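Local coordinates for protein extracellular ligand-binding receptor (Rhodopseudomonas palustris, PDB 3SG0) that probably captures small aromatic acids in the periplasm for uptake, as a two-lobed solute-binding protein of the leucine-binding family with benzoyl-formic acid in its cleft, at residues P46-V51 with F307-W312; H247-E252 with P304-G308. All blocks are in the same frame, centred on the assembly; numbering follows the deposited sequence.

Contact 1 (P46-V51 with F307-W312). With 173 (benzoyl-formic acid), chain B.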
# COMPACT_ATOMS: atom_id res chain seq x y z
N PRO A 46 -9.11 -1.98 -7.91
CA PRO A 46 -8.01 -2.02 -8.87
C PRO A 46 -7.26 -3.36 -8.82
O PRO A 46 -6.83 -3.87 -9.85
CB PRO A 46 -7.10 -0.88 -8.40
CG PRO A 46 -8.08 0.12 -7.86
CD PRO A 46 -9.11 -0.72 -7.14
N GLN A 47 -7.10 -3.91 -7.62
CA GLN A 47 -6.44 -5.20 -7.45
C GLN A 47 -7.27 -6.31 -8.10
O GLN A 47 -6.74 -7.14 -8.82
CB GLN A 47 -6.15 -5.44 -5.97
CG GLN A 47 -5.10 -4.45 -5.48
CD GLN A 47 -5.11 -4.20 -3.99
OE1 GLN A 47 -5.87 -4.81 -3.23
NE2 GLN A 47 -4.25 -3.29 -3.56
N SER A 48 -8.58 -6.28 -7.89
CA SER A 48 -9.46 -7.27 -8.50
C SER A 48 -9.34 -7.25 -10.02
O SER A 48 -9.33 -8.29 -10.67
CB SER A 48 -10.90 -6.99 -8.09
OG SER A 48 -11.78 -7.98 -8.59
N LYS A 49 -9.24 -6.05 -10.59
CA LYS A 49 -9.14 -5.90 -12.04
C LYS A 49 -7.78 -6.27 -12.60
O LYS A 49 -7.63 -6.54 -13.79
CB LYS A 49 -9.51 -4.48 -12.45
CG LYS A 49 -10.97 -4.14 -12.21
CD LYS A 49 -11.30 -2.70 -12.56
CE LYS A 49 -12.71 -2.34 -12.11
NZ LYS A 49 -12.96 -0.88 -12.25
N THR A 50 -6.77 -6.29 -11.73
CA THR A 50 -5.42 -6.65 -12.13
C THR A 50 -5.24 -8.16 -12.28
O THR A 50 -4.36 -8.61 -13.01
CB THR A 50 -4.40 -6.04 -11.15
OG1 THR A 50 -4.47 -4.61 -11.25
CG2 THR A 50 -2.98 -6.50 -11.42
N VAL A 51 -6.08 -8.95 -11.60
CA VAL A 51 -5.92 -10.40 -11.63
C VAL A 51 -5.84 -10.94 -13.06
O VAL A 51 -4.99 -11.78 -13.36
CB VAL A 51 -7.05 -11.11 -10.84
CG1 VAL A 51 -6.92 -12.62 -10.95
CG2 VAL A 51 -7.03 -10.68 -9.39
N PHE A 307 -3.17 1.21 -6.95
CA PHE A 307 -3.41 0.09 -6.04
C PHE A 307 -3.33 -1.26 -6.72
O PHE A 307 -2.95 -2.24 -6.09
CB PHE A 307 -4.67 0.33 -5.21
CG PHE A 307 -4.52 1.52 -4.33
CD1 PHE A 307 -5.08 2.75 -4.67
CD2 PHE A 307 -3.70 1.45 -3.22
CE1 PHE A 307 -4.85 3.87 -3.88
CE2 PHE A 307 -3.47 2.57 -2.44
CZ PHE A 307 -4.04 3.78 -2.77
N GLY A 308 -3.64 -1.32 -8.01
CA GLY A 308 -3.47 -2.55 -8.76
C GLY A 308 -2.01 -2.99 -8.83
O GLY A 308 -1.69 -4.18 -8.90
N VAL A 309 -1.11 -2.01 -8.82
CA VAL A 309 0.31 -2.32 -8.94
C VAL A 309 0.84 -3.01 -7.69
O VAL A 309 1.88 -3.66 -7.74
CB VAL A 309 1.15 -1.07 -9.33
CG1 VAL A 309 1.79 -0.41 -8.12
CG2 VAL A 309 2.22 -1.48 -10.34
N HIS A 310 0.13 -2.90 -6.57
CA HIS A 310 0.56 -3.62 -5.37
C HIS A 310 0.37 -5.11 -5.56
O HIS A 310 1.16 -5.91 -5.03
CB HIS A 310 -0.15 -3.04 -4.14
CG HIS A 310 0.16 -1.60 -3.98
ND1 HIS A 310 -0.65 -0.66 -3.37
CD2 HIS A 310 1.25 -0.94 -4.42
CE1 HIS A 310 -0.05 0.53 -3.45
NE2 HIS A 310 1.10 0.38 -4.08
N LEU A 311 -0.64 -5.50 -6.33
CA LEU A 311 -0.78 -6.90 -6.71
C LEU A 311 0.28 -7.26 -7.76
O LEU A 311 0.98 -8.28 -7.64
CB LEU A 311 -2.19 -7.17 -7.24
CG LEU A 311 -2.44 -8.59 -7.78
CD1 LEU A 311 -2.04 -9.66 -6.78
CD2 LEU A 311 -3.89 -8.73 -8.18
N TRP A 312 0.43 -6.41 -8.77
CA TRP A 312 1.39 -6.66 -9.84
C TRP A 312 2.81 -6.87 -9.30
O TRP A 312 3.47 -7.86 -9.63
CB TRP A 312 1.36 -5.51 -10.83
CG TRP A 312 2.26 -5.69 -12.01
CD1 TRP A 312 3.53 -5.23 -12.14
CD2 TRP A 312 1.96 -6.40 -13.22
NE1 TRP A 312 4.04 -5.60 -13.36
CE2 TRP A 312 3.09 -6.31 -14.05
CE3 TRP A 312 0.83 -7.08 -13.69
CZ2 TRP A 312 3.14 -6.89 -15.31
CZ3 TRP A 312 0.88 -7.65 -14.95
CH2 TRP A 312 2.03 -7.56 -15.75
O1B 173 B . -2.56 -0.12 4.74
C1 173 B . -3.63 0.41 4.69
O1A 173 B . -4.62 0.25 5.66
C2 173 B . -3.90 1.49 3.67
O2 173 B . -4.86 2.20 3.77
C1G 173 B . -2.96 1.58 2.51
C2D 173 B . -2.54 0.30 1.79
C2E 173 B . -1.57 0.37 0.63
C3 173 B . -1.01 1.72 0.21
C1E 173 B . -1.45 3.00 0.95
C1D 173 B . -2.43 2.94 2.11
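Q47 reaches across to a carbonyl in the first turn of helix 306-328: its NE2 donates to F307 O at 3.0 Å, an oxygen that also accepts the backbone N-H of H310. The two donors come from opposite faces of the F307 carbonyl plane. NE2 stands 44° out of that plane, yet the acceptor lies almost in the plane of the Q47 amide and the N-H points at it fairly straight (156°). CG of Q47 lies anti to its own carbonyl carbon and the chain runs extended beyond it, which carries the amide among F307, G308, H310 and L311 as a knob into a hole. S97 OG binds OE1 at the other end, so the amide is held by both its polar atoms.

The CA atoms come nearest at Q47 and G308, 4.2 Å apart. P46 CB rests 3.5 Å from G308 N, and T50 OG1 comes within 3.4 Å of G308 CA; a side chain at G308 would run into that hydroxyl. OG1 itself is tied back to P46 O of its own helix, at 2.8 Å. Farther along, the L311 methyl CD2 fits 3.3 Å from Q47 O and against V51 CG2, while T50 CG2 faces the edge of the W312 indole. F307 and H310 turn their ring ends to the bound benzoyl-formic acid.

Helices 41-50 and 306-328 cross here at -46°, their local axes 7.5 Å apart, with strand 28-34 packed against V51 and L311 and helix 283-298 against T50 and W312.

Contact 2 (H247-E252 with P304-G308). With 173 (benzoyl-formic acid), chain B.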
# COMPACT_ATOMS: atom_id res chain seq x y z
N HIS A 247 0.26 8.26 0.90
CA HIS A 247 0.14 7.48 -0.33
C HIS A 247 -1.15 6.66 -0.42
O HIS A 247 -1.42 6.06 -1.46
CB HIS A 247 1.38 6.62 -0.58
CG HIS A 247 1.68 5.62 0.50
ND1 HIS A 247 2.74 4.74 0.40
CD2 HIS A 247 1.10 5.37 1.70
CE1 HIS A 247 2.79 3.99 1.48
NE2 HIS A 247 1.81 4.35 2.29
N GLY A 248 -1.95 6.65 0.65
CA GLY A 248 -3.29 6.09 0.57
C GLY A 248 -4.20 6.85 -0.38
O GLY A 248 -5.25 6.33 -0.76
N VAL A 249 -3.81 8.06 -0.78
CA VAL A 249 -4.67 8.86 -1.65
C VAL A 249 -4.24 8.84 -3.11
O VAL A 249 -4.84 9.53 -3.94
CB VAL A 249 -4.78 10.34 -1.17
CG1 VAL A 249 -5.10 10.40 0.32
CG2 VAL A 249 -3.53 11.16 -1.51
N ALA A 250 -3.23 8.05 -3.44
CA ALA A 250 -2.54 8.13 -4.73
C ALA A 250 -3.31 7.50 -5.90
O ALA A 250 -2.71 6.98 -6.84
CB ALA A 250 -1.14 7.53 -4.60
N THR A 251 -4.64 7.59 -5.83
CA THR A 251 -5.52 7.12 -6.89
C THR A 251 -6.23 8.30 -7.55
O THR A 251 -6.65 9.25 -6.88
CB THR A 251 -6.57 6.12 -6.36
OG1 THR A 251 -7.58 5.96 -7.36
CG2 THR A 251 -7.23 6.61 -5.06
N GLU A 252 -6.37 8.24 -8.87
CA GLU A 252 -7.11 9.27 -9.57
C GLU A 252 -8.56 9.41 -9.07
O GLU A 252 -9.18 10.45 -9.25
CB GLU A 252 -7.04 9.06 -11.08
CG GLU A 252 -5.70 9.47 -11.70
CD GLU A 252 -4.54 8.56 -11.33
OE1 GLU A 252 -4.76 7.36 -11.04
OE2 GLU A 252 -3.39 9.05 -11.35
N PRO A 304 -5.05 1.75 -15.24
CA PRO A 304 -5.12 1.34 -13.84
C PRO A 304 -4.79 2.49 -12.90
O PRO A 304 -4.19 3.49 -13.31
CB PRO A 304 -4.01 0.29 -13.75
CG PRO A 304 -2.98 0.78 -14.72
CD PRO A 304 -3.77 1.37 -15.87
N THR A 305 -5.18 2.33 -11.64
CA THR A 305 -4.66 3.17 -10.58
C THR A 305 -3.58 2.41 -9.82
O THR A 305 -3.40 1.19 -9.98
CB THR A 305 -5.76 3.64 -9.62
OG1 THR A 305 -6.26 2.51 -8.90
CG2 THR A 305 -6.89 4.32 -10.40
N ILE A 306 -2.85 3.13 -8.98
CA ILE A 306 -1.67 2.57 -8.33
C ILE A 306 -1.98 1.30 -7.53
O ILE A 306 -1.14 0.41 -7.42
CB ILE A 306 -0.99 3.60 -7.42
CG1 ILE A 306 0.38 3.10 -6.97
CG2 ILE A 306 -1.87 3.95 -6.22
CD1 ILE A 306 1.18 4.14 -6.20
N PHE A 307 -3.17 1.21 -6.95
CA PHE A 307 -3.41 0.09 -6.04
C PHE A 307 -3.33 -1.26 -6.72
O PHE A 307 -2.95 -2.24 -6.09
CB PHE A 307 -4.67 0.33 -5.21
CG PHE A 307 -4.52 1.52 -4.33
CD1 PHE A 307 -5.08 2.75 -4.67
CD2 PHE A 307 -3.70 1.45 -3.22
CE1 PHE A 307 -4.85 3.87 -3.88
CE2 PHE A 307 -3.47 2.57 -2.44
CZ PHE A 307 -4.04 3.78 -2.77
N GLY A 308 -3.64 -1.32 -8.01
CA GLY A 308 -3.47 -2.55 -8.76
C GLY A 308 -2.01 -2.99 -8.83
O GLY A 308 -1.69 -4.18 -8.90
O1B 173 B . -2.56 -0.12 4.74
C1 173 B . -3.63 0.41 4.69
O1A 173 B . -4.62 0.25 5.66
C2 173 B . -3.90 1.49 3.67
O2 173 B . -4.86 2.20 3.77
C1G 173 B . -2.96 1.58 2.51
C2D 173 B . -2.54 0.30 1.79
C2E 173 B . -1.57 0.37 0.63
C3 173 B . -1.01 1.72 0.21
C1E 173 B . -1.45 3.00 0.95
C1D 173 B . -2.43 2.94 2.11
O HOH W 1 -3.16 5.88 -9.38
O HOH W 2 -8.46 3.47 -7.28
O HOH W 3 -5.19 6.08 -13.40
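In the cleft of this periplasmic binding protein fold, F307 CZ comes obliquely to within 3.5 Å of G248 O, in the loop between strand 242-244 and helix 252-258. Apolar contacts are made by the ring edge: CE1 of F307 abuts T251 CB at 3.8 Å, the two side chains crossing near a right angle, while CE2 points in plane to C3 of benzoyl-formic acid, 3.7 Å away. I306 CG2 lies over one face of the ring, toward its rim, and also packs on A250 CB. H247 CG sits between its backbone N and carbonyl carbon (chi1 59°), which helps lay an imidazole face against the ligand ring, CD2 being 3.6 Å from C1E; E270 and D143 bind its two nitrogens. G248 CA touches the same ring, where a side chain would be crowded. An alanine in place of F307 would probably open a gap between T251 and the ligand and leave the ligand's phenyl ring less firmly placed.

Polar links run through water. One water accepts from both T251 OG1 and T305 OG1; T251 OG1 also caps E253 N. A second donates to E252 OE1 and P304 O. A third donates to A250 O and E252 OE1 and accepts from I306 N at 2.8 Å.

Overall arrangement
Both contacts use the start of helix 306-328, sharing F307 and G308, and their centres lie 10 Å apart. Contact 1 is a buried helix-helix crossing, close enough for the backbone to pack at G308 and for a direct side-chain-to-backbone hydrogen bond. Contact 2 is also largely buried, but joins a loop to the helix start and reaches the surface at E252; its polar groups meet through waters instead. They adjoin directly, P46 CG lying 3.2 Å from T305 OG1. F307 connects the two: its carbonyl serves the first, its ring the second and the ligand. Together they bring helix 41-50 and the 247-252 loop to one helix beside the aromatic-acid pocket.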